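Local coordinates for protein interacting with Hsp90 1 (Saccharomyces cerevisiae, PDB 4CHH) that takes part in pre-rRNA processing, is required for the NOP58-snoRNA interaction, belongs to the R2TP complex and interacts with HSP90, at residues K31-A36 with L168-V173; F38-K43 with I61-S66; L45-P50 with D147-C152; W90-I95 with V136-E141; I95-R100 with V112-I117. One frame throughout, in Å; residues are numbered along the deposited sequence.

Contact 1: residues K31-A36 with L168-V173; sequences KIEPIA and LPALEV
K31 and I32 pair with E172 and L171 in a short antiparallel strand pairing, part of the mixed sheet of the PIH1 N-terminal domain. I32 and L171 form the hydrogen-bonded pair. I32 N gives to L171 O at 2.8 Å, and L171 N gives to I32 O, also at 2.8 Å; the second bond is nearly straight, with 173° at the hydrogen. K31 and E172 form the non-hydrogen-bonded pair. Their side chains run side by side, pointing the same way, and both are exposed. The K31 chain bends at its second torsion (chi2 -91°), with CD 3.8 Å from A170 CB. Its NZ makes a salt bridge to E172 OE2 at 2.9 Å, coming from above the carboxylate plane. I32 is buried on the other face. It crosses V173 at about a right angle, with CD1 3.7 Å from V173 CG2, and also touches I95 and L178. Farther along, L168 sends CD1 against P34 and lies 3.9 Å from A36 CA. P34 and L168 also meet C64 and N62 of strand 58-66. One water joins the two segments here, donating to E33 OE2 at 3.0 Å and to L168 O at 2.7 Å.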
# COMPACT_ATOMS: atom_id res chain seq x y z
N LYS A 31 -0.12 15.00 9.27
CA LYS A 31 -0.61 14.65 7.95
C LYS A 31 0.55 14.27 7.05
O LYS A 31 1.61 14.90 7.06
CB LYS A 31 -1.42 15.80 7.33
CG LYS A 31 -2.68 16.20 8.11
CD LYS A 31 -3.92 15.45 7.66
CE LYS A 31 -5.18 16.11 8.15
NZ LYS A 31 -6.38 15.54 7.49
N ILE A 32 0.36 13.23 6.29
CA ILE A 32 1.33 12.78 5.30
C ILE A 32 0.62 12.93 3.97
O ILE A 32 -0.43 12.32 3.79
CB ILE A 32 1.83 11.33 5.56
CG1 ILE A 32 2.59 11.19 6.90
CG2 ILE A 32 2.66 10.83 4.37
CD1 ILE A 32 2.97 9.73 7.28
N GLU A 33 1.16 13.74 3.06
CA GLU A 33 0.61 13.92 1.72
C GLU A 33 1.38 12.99 0.77
O GLU A 33 2.56 13.23 0.51
CB GLU A 33 0.67 15.39 1.29
CG GLU A 33 -0.10 16.29 2.25
CD GLU A 33 -0.87 17.40 1.57
OE1 GLU A 33 -0.25 18.41 1.18
OE2 GLU A 33 -2.11 17.26 1.44
N PRO A 34 0.78 11.88 0.31
CA PRO A 34 1.54 10.90 -0.49
C PRO A 34 1.84 11.36 -1.92
O PRO A 34 1.08 12.13 -2.50
CB PRO A 34 0.64 9.66 -0.50
CG PRO A 34 -0.42 9.92 0.53
CD PRO A 34 -0.59 11.39 0.57
N ILE A 35 2.96 10.88 -2.47
CA ILE A 35 3.39 11.15 -3.84
C ILE A 35 3.00 9.91 -4.68
O ILE A 35 3.43 8.80 -4.36
CB ILE A 35 4.93 11.47 -3.91
CG1 ILE A 35 5.31 12.69 -3.02
CG2 ILE A 35 5.40 11.67 -5.39
CD1 ILE A 35 6.78 12.74 -2.53
N ALA A 36 2.15 10.10 -5.70
CA ALA A 36 1.67 9.00 -6.56
C ALA A 36 2.83 8.25 -7.21
O ALA A 36 3.84 8.85 -7.60
CB ALA A 36 0.71 9.52 -7.64
N LEU A 168 -4.53 12.06 -4.16
CA LEU A 168 -4.43 11.10 -3.06
C LEU A 168 -4.68 11.86 -1.77
O LEU A 168 -3.99 12.86 -1.55
CB LEU A 168 -3.05 10.40 -3.03
CG LEU A 168 -2.63 9.56 -4.27
CD1 LEU A 168 -1.28 8.90 -4.03
CD2 LEU A 168 -3.69 8.53 -4.66
N PRO A 169 -5.69 11.50 -0.95
CA PRO A 169 -5.95 12.28 0.27
C PRO A 169 -4.85 12.09 1.31
O PRO A 169 -4.11 11.09 1.27
CB PRO A 169 -7.30 11.74 0.75
CG PRO A 169 -7.36 10.35 0.23
CD PRO A 169 -6.64 10.37 -1.08
N ALA A 170 -4.70 13.08 2.22
CA ALA A 170 -3.67 13.02 3.25
C ALA A 170 -3.94 11.88 4.22
O ALA A 170 -5.09 11.51 4.48
CB ALA A 170 -3.58 14.34 4.02
N LEU A 171 -2.86 11.31 4.75
CA LEU A 171 -2.93 10.27 5.76
C LEU A 171 -2.76 10.92 7.10
O LEU A 171 -1.82 11.70 7.29
CB LEU A 171 -1.85 9.21 5.55
CG LEU A 171 -2.00 8.34 4.32
CD1 LEU A 171 -0.66 7.86 3.86
CD2 LEU A 171 -2.89 7.16 4.61
N GLU A 172 -3.66 10.62 8.03
CA GLU A 172 -3.61 11.18 9.37
C GLU A 172 -2.85 10.20 10.25
O GLU A 172 -3.25 9.04 10.38
CB GLU A 172 -5.02 11.44 9.90
CG GLU A 172 -5.79 12.49 9.12
CD GLU A 172 -7.12 12.89 9.74
OE1 GLU A 172 -7.92 12.00 10.10
OE2 GLU A 172 -7.37 14.12 9.85
N VAL A 173 -1.72 10.63 10.80
CA VAL A 173 -0.92 9.71 11.59
C VAL A 173 -0.53 10.33 12.93
O VAL A 173 -0.37 11.55 13.04
CB VAL A 173 0.35 9.19 10.83
CG1 VAL A 173 -0.02 8.54 9.49
CG2 VAL A 173 1.40 10.29 10.63
O HOH W 1 -2.73 14.75 -0.11

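Contact 2: residues F38-K43 with I61-S66; sequences FVIKTK and INVCHS
F38 opens the pairing opposite V63. F38 N gives to V63 O at 3.1 Å, and V63 N gives to F38 O at 2.9 Å. The first torsion of F38 sets CG between the backbone N and the carbonyl carbon (chi1 70°). In this rotamer the ring lies alongside V63, with one face turned to it. V63 CB sits 3.9 Å from the ring centroid, 16° off the normal, in a CH-pi contact. V63 CG1 is 3.7 Å from F38 CE1. R132 makes a cation-pi contact with the same ring. Without the ring, as with an alanine here, V63 would probably lose its aromatic cover and R132 its pi partner. V39 comes next, opposite N62 in the non-hydrogen-bonded pair. Its CG2 lies 3.6 Å from N62 OD1, whose hydrogen bond comes from K164 N. I40 then pairs with I61. I40 N gives to I61 O at 2.9 Å, and I61 N gives to I40 O at 2.8 Å. The I40 side chain lies beside that of I61 but crosses V63 obliquely, with CD1 3.5 Å from V63 CG2. This buried apolar face meets helix 129-147: I40 touches C139, I61 touches L140 and V63 touches L135. The arrangement is that of a beta hairpin, formed by strands 29-47 and 58-66, with one face packed against that helix.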
# COMPACT_ATOMS: atom_id res chain seq x y z
N PHE A 38 2.58 4.07 -8.39
CA PHE A 38 1.94 3.11 -9.31
C PHE A 38 0.68 2.49 -8.67
O PHE A 38 0.37 2.78 -7.52
CB PHE A 38 2.95 2.05 -9.82
CG PHE A 38 3.41 1.07 -8.77
CD1 PHE A 38 4.48 1.38 -7.93
CD2 PHE A 38 2.82 -0.19 -8.66
CE1 PHE A 38 4.92 0.45 -6.98
CE2 PHE A 38 3.27 -1.11 -7.72
CZ PHE A 38 4.31 -0.78 -6.87
N VAL A 39 -0.07 1.70 -9.44
CA VAL A 39 -1.36 1.08 -9.04
C VAL A 39 -1.33 -0.43 -9.12
O VAL A 39 -0.80 -1.01 -10.08
CB VAL A 39 -2.52 1.61 -9.96
CG1 VAL A 39 -3.87 0.96 -9.61
CG2 VAL A 39 -2.66 3.12 -9.87
N ILE A 40 -1.98 -1.07 -8.15
CA ILE A 40 -2.22 -2.52 -8.15
C ILE A 40 -3.71 -2.67 -8.37
O ILE A 40 -4.50 -2.10 -7.61
CB ILE A 40 -1.75 -3.26 -6.86
CG1 ILE A 40 -0.32 -2.89 -6.41
CG2 ILE A 40 -1.96 -4.78 -6.97
CD1 ILE A 40 -0.05 -3.15 -4.87
N LYS A 41 -4.11 -3.43 -9.37
CA LYS A 41 -5.52 -3.71 -9.61
C LYS A 41 -5.77 -5.15 -9.20
O LYS A 41 -4.98 -6.02 -9.53
CB LYS A 41 -5.88 -3.47 -11.08
CG LYS A 41 -7.34 -3.66 -11.42
CD LYS A 41 -7.56 -3.33 -12.88
CE LYS A 41 -8.61 -4.19 -13.51
NZ LYS A 41 -8.68 -3.98 -14.98
N THR A 42 -6.81 -5.39 -8.42
CA THR A 42 -7.14 -6.74 -7.99
C THR A 42 -8.66 -6.84 -7.91
O THR A 42 -9.38 -6.00 -8.47
CB THR A 42 -6.35 -7.14 -6.68
OG1 THR A 42 -6.72 -8.46 -6.28
CG2 THR A 42 -6.58 -6.22 -5.54
N LYS A 43 -9.13 -7.89 -7.24
CA LYS A 43 -10.53 -8.25 -7.08
C LYS A 43 -10.84 -8.56 -5.60
O LYS A 43 -10.08 -9.25 -4.93
CB LYS A 43 -10.78 -9.50 -7.96
CG LYS A 43 -12.25 -9.80 -8.20
CD LYS A 43 -12.43 -10.97 -9.16
CE LYS A 43 -13.87 -11.38 -9.25
NZ LYS A 43 -14.69 -10.39 -10.00
N ILE A 61 -5.25 -0.40 -5.56
CA ILE A 61 -4.37 0.03 -4.49
C ILE A 61 -3.38 1.03 -5.06
O ILE A 61 -2.64 0.70 -5.98
CB ILE A 61 -3.64 -1.16 -3.80
CG1 ILE A 61 -4.62 -2.14 -3.15
CG2 ILE A 61 -2.58 -0.62 -2.82
CD1 ILE A 61 -4.01 -3.57 -2.72
N ASN A 62 -3.38 2.25 -4.51
CA ASN A 62 -2.43 3.28 -4.90
C ASN A 62 -1.13 3.12 -4.08
O ASN A 62 -1.12 3.48 -2.92
CB ASN A 62 -3.05 4.68 -4.70
CG ASN A 62 -4.14 4.99 -5.71
OD1 ASN A 62 -4.01 4.71 -6.90
ND2 ASN A 62 -5.28 5.48 -5.27
N VAL A 63 -0.06 2.60 -4.70
CA VAL A 63 1.26 2.50 -4.05
C VAL A 63 1.90 3.86 -4.22
O VAL A 63 2.06 4.35 -5.33
CB VAL A 63 2.17 1.36 -4.57
CG1 VAL A 63 3.40 1.21 -3.69
CG2 VAL A 63 1.39 0.05 -4.68
N CYS A 64 2.14 4.51 -3.13
CA CYS A 64 2.59 5.88 -3.13
C CYS A 64 3.66 6.07 -2.08
O CYS A 64 3.96 5.12 -1.36
CB CYS A 64 1.39 6.80 -2.91
SG CYS A 64 0.38 6.37 -1.46
N HIS A 65 4.28 7.24 -2.02
CA HIS A 65 5.38 7.40 -1.07
C HIS A 65 5.48 8.80 -0.46
O HIS A 65 4.84 9.75 -0.91
CB HIS A 65 6.73 7.01 -1.72
CG HIS A 65 7.12 7.86 -2.88
ND1 HIS A 65 7.92 8.98 -2.72
CD2 HIS A 65 6.78 7.74 -4.19
CE1 HIS A 65 8.04 9.51 -3.93
NE2 HIS A 65 7.38 8.80 -4.84
N SER A 66 6.26 8.88 0.62
CA SER A 66 6.59 10.11 1.33
C SER A 66 7.86 9.89 2.15
O SER A 66 8.05 8.80 2.70
CB SER A 66 5.45 10.54 2.24
OG SER A 66 5.84 11.61 3.10

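Contact 3: residues L45-P50 with D147-C152; sequences LSANGP and DSVVLC. With EDO (1,2-ethanediol), chain C.
L45, S46 and A47 pair with V149 and V150 in a short antiparallel contact. It joins the far end of strand 29-47 to the chain that leaves helix 129-147. S148 makes the turn out of the helix with a positive phi of 50°, and the strand starts at the next residue. S46 and V150 are the hydrogen-bonded pair, with V150 N giving to S46 O at 2.8 Å. V150 O takes L45 N at 2.7 Å and, weakly, S46 N at 3.5 Å. L45 and S46 both face V150, so the pairing holds a classic beta bulge. The L45 side chain reaches past V150, and its CD2 rests 3.8 Å from C152 CB. S46 OG is close to V150, 3.2 Å from CG2. It also accepts a bond from N48 ND2 at 3.3 Å, made close to the N48 amide plane. N48 turns its backbone N to S148 O at 2.8 Å. On the other face, A47 and V149 lie next to a molecule of 1,2-ethanediol, probably from the crystallisation liquor. G49 N gives to its O2 at 2.8 Å, and E51 N also binds it. G49 has no side chain, and its CA lies close to D147 O. L151 turns away from the pairing and packs on L140 and C143 of helix 129-147.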
# COMPACT_ATOMS: atom_id res chain seq x y z
N LEU A 45 -12.43 -10.74 -2.92
CA LEU A 45 -13.03 -12.08 -2.90
C LEU A 45 -14.07 -12.19 -1.78
O LEU A 45 -15.12 -12.82 -1.96
CB LEU A 45 -11.99 -13.20 -2.77
CG LEU A 45 -10.94 -13.30 -3.90
CD1 LEU A 45 -9.97 -14.44 -3.62
CD2 LEU A 45 -11.60 -13.44 -5.31
N SER A 46 -13.78 -11.60 -0.62
CA SER A 46 -14.72 -11.64 0.51
C SER A 46 -14.43 -10.48 1.44
O SER A 46 -13.33 -9.96 1.41
CB SER A 46 -14.67 -12.98 1.24
OG SER A 46 -13.40 -13.17 1.83
N ALA A 47 -15.43 -10.05 2.21
CA ALA A 47 -15.40 -8.92 3.13
C ALA A 47 -16.02 -9.38 4.45
O ALA A 47 -17.21 -9.66 4.50
CB ALA A 47 -16.17 -7.75 2.52
N ASN A 48 -15.21 -9.52 5.49
CA ASN A 48 -15.66 -10.05 6.76
C ASN A 48 -15.53 -8.98 7.86
O ASN A 48 -15.47 -9.29 9.05
CB ASN A 48 -14.80 -11.33 7.06
CG ASN A 48 -14.84 -12.33 5.89
OD1 ASN A 48 -15.79 -13.12 5.75
ND2 ASN A 48 -13.90 -12.23 4.95
N GLY A 49 -15.46 -7.72 7.43
CA GLY A 49 -15.26 -6.58 8.33
C GLY A 49 -16.50 -5.97 8.94
O GLY A 49 -17.59 -6.50 8.79
N PRO A 50 -16.36 -4.82 9.65
CA PRO A 50 -17.54 -4.19 10.27
C PRO A 50 -18.43 -3.47 9.26
O PRO A 50 -19.48 -2.98 9.64
CB PRO A 50 -16.92 -3.17 11.22
CG PRO A 50 -15.61 -2.80 10.57
CD PRO A 50 -15.12 -4.06 9.92
N ASP A 147 -8.92 -3.93 6.95
CA ASP A 147 -10.36 -3.93 6.70
C ASP A 147 -11.00 -5.32 6.65
O ASP A 147 -12.18 -5.40 6.32
CB ASP A 147 -10.65 -3.14 5.41
CG ASP A 147 -10.58 -1.64 5.65
OD1 ASP A 147 -11.41 -1.13 6.43
OD2 ASP A 147 -9.63 -1.00 5.13
N SER A 148 -10.30 -6.40 7.08
CA SER A 148 -10.80 -7.79 7.07
C SER A 148 -11.40 -8.19 5.71
O SER A 148 -12.49 -8.74 5.64
CB SER A 148 -11.84 -8.04 8.16
OG SER A 148 -11.18 -8.01 9.41
N VAL A 149 -10.65 -7.93 4.64
CA VAL A 149 -11.06 -8.30 3.28
C VAL A 149 -10.14 -9.38 2.80
O VAL A 149 -9.08 -9.57 3.38
CB VAL A 149 -11.09 -7.07 2.31
CG1 VAL A 149 -12.13 -6.04 2.77
CG2 VAL A 149 -9.70 -6.43 2.12
N VAL A 150 -10.53 -10.10 1.73
CA VAL A 150 -9.69 -11.11 1.10
C VAL A 150 -9.54 -10.65 -0.34
O VAL A 150 -10.56 -10.39 -0.98
CB VAL A 150 -10.22 -12.57 1.26
CG1 VAL A 150 -9.34 -13.57 0.48
CG2 VAL A 150 -10.29 -12.98 2.74
N LEU A 151 -8.30 -10.42 -0.81
CA LEU A 151 -8.06 -9.92 -2.18
C LEU A 151 -7.44 -11.00 -3.05
O LEU A 151 -6.68 -11.81 -2.54
CB LEU A 151 -7.17 -8.64 -2.16
CG LEU A 151 -7.71 -7.46 -1.28
CD1 LEU A 151 -6.71 -6.32 -1.20
CD2 LEU A 151 -9.06 -6.96 -1.75
N CYS A 152 -7.82 -11.07 -4.33
CA CYS A 152 -7.34 -12.08 -5.28
C CYS A 152 -5.87 -11.84 -5.65
O CYS A 152 -5.48 -10.71 -5.94
CB CYS A 152 -8.21 -12.13 -6.53
SG CYS A 152 -7.89 -13.57 -7.59
C1 EDO C . -15.41 -3.57 5.29
O1 EDO C . -15.33 -3.72 6.70
C2 EDO C . -14.81 -4.80 4.62
O2 EDO C . -15.25 -6.00 5.19

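Contact 4: residues W90-I95 with V136-E141; sequences WEIPII and VEWCLE
W138 carries this contact, reaching from helix 129-147 to the loop 90-95. On the packed side, the rim of its indole meets the loop. W138 CZ3 lies 3.3 Å from I92 N and 3.9 Å from I92 CB. W138 CH2 comes to the edge of the W90 ring, 4.0 Å from W90 CZ3. Nearer the helix, I94 crosses the root of the tryptophan, its CD1 3.5 Å from W138 CB and 4.1 Å from C139 SG. This is helix-to-loop packing next to the central sheet: I94 also touches C115 and I117, and I85 of helix 78-86 touches W138. E91 is exposed but still lies flat on the ring. Its CG is anti to the backbone N (chi1 -160°) and sits over the centre of the six-membered ring of W138, 3.6 Å from the centroid, in a CH-pi contact. The carboxylate continues across the indole, its plane tilted only 10° from the ring. The looser side is at the carboxylates: E141 OE1 lies at the ring edge, in plane, and stays 5.8 Å from E91 OE2.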
# COMPACT_ATOMS: atom_id res chain seq x y z
N TRP A 90 12.77 -8.14 8.52
CA TRP A 90 12.87 -6.96 7.69
C TRP A 90 11.59 -6.78 6.88
O TRP A 90 11.08 -7.74 6.31
CB TRP A 90 14.08 -7.10 6.74
CG TRP A 90 14.54 -5.85 6.05
CD1 TRP A 90 15.65 -5.11 6.38
CD2 TRP A 90 14.06 -5.31 4.80
NE1 TRP A 90 15.82 -4.09 5.48
CE2 TRP A 90 14.86 -4.19 4.49
CE3 TRP A 90 12.99 -5.64 3.94
CZ2 TRP A 90 14.69 -3.45 3.31
CZ3 TRP A 90 12.80 -4.89 2.79
CH2 TRP A 90 13.64 -3.81 2.48
N GLU A 91 11.13 -5.53 6.77
CA GLU A 91 9.94 -5.19 5.99
C GLU A 91 9.98 -3.75 5.59
O GLU A 91 10.52 -2.93 6.30
CB GLU A 91 8.68 -5.46 6.84
CG GLU A 91 7.41 -5.59 6.01
CD GLU A 91 6.30 -6.45 6.60
OE1 GLU A 91 6.60 -7.56 7.09
OE2 GLU A 91 5.13 -6.04 6.49
N ILE A 92 9.36 -3.42 4.46
CA ILE A 92 9.19 -2.03 4.07
C ILE A 92 7.95 -1.53 4.87
O ILE A 92 6.87 -2.07 4.64
CB ILE A 92 9.02 -1.85 2.53
CG1 ILE A 92 10.32 -2.12 1.77
CG2 ILE A 92 8.44 -0.45 2.20
CD1 ILE A 92 10.24 -2.01 0.21
N PRO A 93 8.07 -0.57 5.82
CA PRO A 93 6.85 -0.10 6.52
C PRO A 93 5.81 0.50 5.54
O PRO A 93 6.18 1.18 4.57
CB PRO A 93 7.39 0.97 7.49
CG PRO A 93 8.87 0.58 7.69
CD PRO A 93 9.27 0.14 6.30
N ILE A 94 4.53 0.19 5.76
CA ILE A 94 3.42 0.69 4.94
C ILE A 94 2.40 1.38 5.85
O ILE A 94 1.97 0.80 6.83
CB ILE A 94 2.74 -0.43 4.09
CG1 ILE A 94 3.78 -1.23 3.25
CG2 ILE A 94 1.63 0.17 3.17
CD1 ILE A 94 3.36 -2.54 2.80
N ILE A 95 1.96 2.58 5.46
CA ILE A 95 0.87 3.28 6.09
C ILE A 95 -0.28 3.24 5.06
O ILE A 95 -0.15 3.74 3.95
CB ILE A 95 1.23 4.71 6.60
CG1 ILE A 95 2.34 4.62 7.70
CG2 ILE A 95 -0.04 5.38 7.19
CD1 ILE A 95 3.07 5.90 8.01
N VAL A 136 4.42 -5.58 -3.33
CA VAL A 136 3.03 -5.66 -3.82
C VAL A 136 2.20 -6.59 -2.91
O VAL A 136 1.07 -6.24 -2.56
CB VAL A 136 3.01 -6.10 -5.31
CG1 VAL A 136 1.64 -6.67 -5.72
CG2 VAL A 136 3.40 -4.93 -6.20
N GLU A 137 2.76 -7.78 -2.53
CA GLU A 137 2.14 -8.73 -1.63
C GLU A 137 1.87 -8.08 -0.25
O GLU A 137 0.78 -8.26 0.29
CB GLU A 137 3.04 -9.99 -1.49
CG GLU A 137 2.50 -11.03 -0.50
CD GLU A 137 1.10 -11.57 -0.77
OE1 GLU A 137 0.70 -11.64 -1.96
OE2 GLU A 137 0.39 -11.87 0.21
N TRP A 138 2.86 -7.32 0.30
CA TRP A 138 2.73 -6.60 1.58
C TRP A 138 1.61 -5.57 1.55
O TRP A 138 0.90 -5.41 2.55
CB TRP A 138 4.02 -5.91 1.96
CG TRP A 138 5.08 -6.84 2.49
CD1 TRP A 138 4.89 -8.05 3.10
CD2 TRP A 138 6.49 -6.63 2.46
NE1 TRP A 138 6.10 -8.62 3.42
CE2 TRP A 138 7.10 -7.74 3.10
CE3 TRP A 138 7.31 -5.56 2.04
CZ2 TRP A 138 8.48 -7.82 3.30
CZ3 TRP A 138 8.69 -5.68 2.17
CH2 TRP A 138 9.26 -6.80 2.79
N CYS A 139 1.45 -4.87 0.40
CA CYS A 139 0.38 -3.89 0.19
C CYS A 139 -0.97 -4.58 0.19
O CYS A 139 -1.89 -4.10 0.84
CB CYS A 139 0.60 -3.09 -1.10
SG CYS A 139 1.98 -1.94 -1.01
N LEU A 140 -1.09 -5.74 -0.49
CA LEU A 140 -2.32 -6.52 -0.50
C LEU A 140 -2.66 -6.99 0.91
O LEU A 140 -3.80 -6.84 1.34
CB LEU A 140 -2.22 -7.73 -1.44
CG LEU A 140 -2.14 -7.40 -2.94
CD1 LEU A 140 -1.48 -8.54 -3.70
CD2 LEU A 140 -3.51 -7.07 -3.51
N GLU A 141 -1.67 -7.54 1.64
CA GLU A 141 -1.89 -7.99 3.03
C GLU A 141 -2.29 -6.83 3.93
O GLU A 141 -3.12 -7.02 4.81
CB GLU A 141 -0.62 -8.66 3.60
CG GLU A 141 -0.31 -9.98 2.91
CD GLU A 141 0.99 -10.68 3.32
OE1 GLU A 141 1.95 -9.99 3.75
OE2 GLU A 141 1.07 -11.91 3.12

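Contact 5: residues I95-R100 with V112-I117; sequences ITSCYR and VWDCCI
R100 grips D114 end-on with two nitrogens, one to each carboxylate oxygen. R100 NH2 gives to D114 OD1 at 2.7 Å, on its syn lone pair. R100 NH1 gives to D114 OD2 at 2.8 Å from above the carboxylate plane. The guanidinium and carboxylate planes are 53° apart. D114 is buried, and its OD1 also takes a bond from N62 ND2. V112 CG1 lies over one face of the guanidinium, 3.9 Å from R100 NH2. A leucine at R100 would probably leave D114 without its charged mate and give up both end-on bonds. Backbone pairing and S97 OG help position the two residues. R100 pairs with V112, and S97 N gives to D114 O at 2.9 Å. S97 OG, between the backbone N and the carbonyl carbon (chi1 72°), accepts from D114 N at 2.9 Å and gives to C98 O. I95 and C116 form a second hydrogen-bonded pair, and the register shifts by one between the two. In the intervening loop, Y99 CB sits over the W113 ring face, 3.4 Å from W113 CE2. The Y99 ring turns its edge to the W113 face, with planes at 62°. W113 NE1 bonds to D147. The whole is a beta hairpin of strands 95-103 and 109-118. Strand 58-66 runs parallel beside 109-118, L171 touches S97 and C116, and helix 129-147 meets T96 and W113 through S142 and C143.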
# COMPACT_ATOMS: atom_id res chain seq x y z
N ILE A 95 1.96 2.58 5.46
CA ILE A 95 0.87 3.28 6.09
C ILE A 95 -0.28 3.24 5.06
O ILE A 95 -0.15 3.74 3.95
CB ILE A 95 1.23 4.71 6.60
CG1 ILE A 95 2.34 4.62 7.70
CG2 ILE A 95 -0.04 5.38 7.19
CD1 ILE A 95 3.07 5.90 8.01
N THR A 96 -1.39 2.59 5.44
CA THR A 96 -2.54 2.35 4.56
C THR A 96 -3.70 3.21 4.98
O THR A 96 -4.03 3.30 6.16
CB THR A 96 -2.92 0.86 4.58
OG1 THR A 96 -1.75 0.10 4.30
CG2 THR A 96 -3.99 0.51 3.56
N SER A 97 -4.34 3.82 3.99
CA SER A 97 -5.50 4.66 4.23
C SER A 97 -6.74 3.82 4.49
O SER A 97 -6.76 2.62 4.22
CB SER A 97 -5.73 5.55 3.02
OG SER A 97 -6.22 4.80 1.91
N CYS A 98 -7.83 4.47 4.92
CA CYS A 98 -9.12 3.81 4.96
C CYS A 98 -9.53 3.65 3.47
O CYS A 98 -9.01 4.39 2.62
CB CYS A 98 -10.12 4.64 5.76
SG CYS A 98 -10.72 6.10 4.88
N TYR A 99 -10.37 2.66 3.13
CA TYR A 99 -10.75 2.50 1.73
C TYR A 99 -11.71 3.62 1.33
O TYR A 99 -12.37 4.23 2.18
CB TYR A 99 -11.35 1.10 1.41
CG TYR A 99 -12.66 0.81 2.10
CD1 TYR A 99 -13.87 1.27 1.58
CD2 TYR A 99 -12.70 0.06 3.28
CE1 TYR A 99 -15.07 1.06 2.24
CE2 TYR A 99 -13.91 -0.18 3.94
CZ TYR A 99 -15.09 0.30 3.41
OH TYR A 99 -16.28 0.06 4.04
N ARG A 100 -11.78 3.87 0.05
CA ARG A 100 -12.75 4.82 -0.47
C ARG A 100 -13.43 4.18 -1.68
O ARG A 100 -12.97 3.14 -2.17
CB ARG A 100 -12.18 6.22 -0.70
CG ARG A 100 -11.16 6.38 -1.76
CD ARG A 100 -10.48 7.73 -1.58
NE ARG A 100 -9.29 7.78 -2.43
CZ ARG A 100 -8.09 7.40 -2.06
NH1 ARG A 100 -7.87 7.01 -0.80
NH2 ARG A 100 -7.08 7.46 -2.90
N VAL A 112 -10.93 1.48 -3.33
CA VAL A 112 -9.61 2.07 -3.47
C VAL A 112 -8.95 2.28 -2.10
O VAL A 112 -9.56 2.85 -1.20
CB VAL A 112 -9.70 3.41 -4.27
CG1 VAL A 112 -8.34 4.06 -4.46
CG2 VAL A 112 -10.40 3.22 -5.62
N TRP A 113 -7.70 1.83 -1.98
CA TRP A 113 -6.85 2.05 -0.81
C TRP A 113 -5.57 2.71 -1.23
O TRP A 113 -5.08 2.44 -2.34
CB TRP A 113 -6.46 0.71 -0.13
CG TRP A 113 -7.47 0.06 0.74
CD1 TRP A 113 -7.53 0.12 2.10
CD2 TRP A 113 -8.42 -0.96 0.34
NE1 TRP A 113 -8.49 -0.75 2.57
CE2 TRP A 113 -9.05 -1.43 1.52
CE3 TRP A 113 -8.82 -1.50 -0.89
CZ2 TRP A 113 -10.06 -2.40 1.51
CZ3 TRP A 113 -9.81 -2.48 -0.91
CH2 TRP A 113 -10.41 -2.93 0.28
N ASP A 114 -4.97 3.50 -0.35
CA ASP A 114 -3.64 4.06 -0.63
C ASP A 114 -2.67 3.35 0.29
O ASP A 114 -2.99 3.18 1.47
CB ASP A 114 -3.56 5.59 -0.44
CG ASP A 114 -4.59 6.40 -1.20
OD1 ASP A 114 -4.89 6.06 -2.36
OD2 ASP A 114 -5.11 7.38 -0.62
N CYS A 115 -1.53 2.90 -0.22
CA CYS A 115 -0.48 2.24 0.57
C CYS A 115 0.78 3.06 0.41
O CYS A 115 1.40 3.01 -0.66
CB CYS A 115 -0.28 0.79 0.11
SG CYS A 115 -1.56 -0.36 0.66
N CYS A 116 1.15 3.84 1.44
CA CYS A 116 2.26 4.78 1.41
C CYS A 116 3.50 4.22 2.07
O CYS A 116 3.47 3.78 3.22
CB CYS A 116 1.83 6.10 2.05
SG CYS A 116 2.91 7.50 1.66
N ILE A 117 4.61 4.25 1.34
CA ILE A 117 5.89 3.75 1.83
C ILE A 117 6.89 4.90 1.84
O ILE A 117 6.60 5.97 1.29
CB ILE A 117 6.39 2.54 0.98
CG1 ILE A 117 6.68 2.96 -0.51
CG2 ILE A 117 5.42 1.35 1.10
CD1 ILE A 117 7.31 1.90 -1.43

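Near the N terminus, strand 29-47 enters contact 1, whose partner lies close to the C-terminal end of this domain construct. The loop it closes holds all the other contacts. Contact 2 closes a short hairpin loop on the same strand. Contact 3 crosses contact 2: segment 45-50 lies inside that hairpin loop, while 147-152 lies beyond it. Contacts 4 and 5 follow contact 2 in series and nest inside contact 3. Contact 5, the second hairpin, nests inside contact 4 and shares I95 with it. The two hairpins meet where strand 58-66 runs parallel to 109-118. Contacts 1, 2, 3 and 5 build one sheet, and contact 4 packs the loop leading into strand 95-103 on helix 129-147.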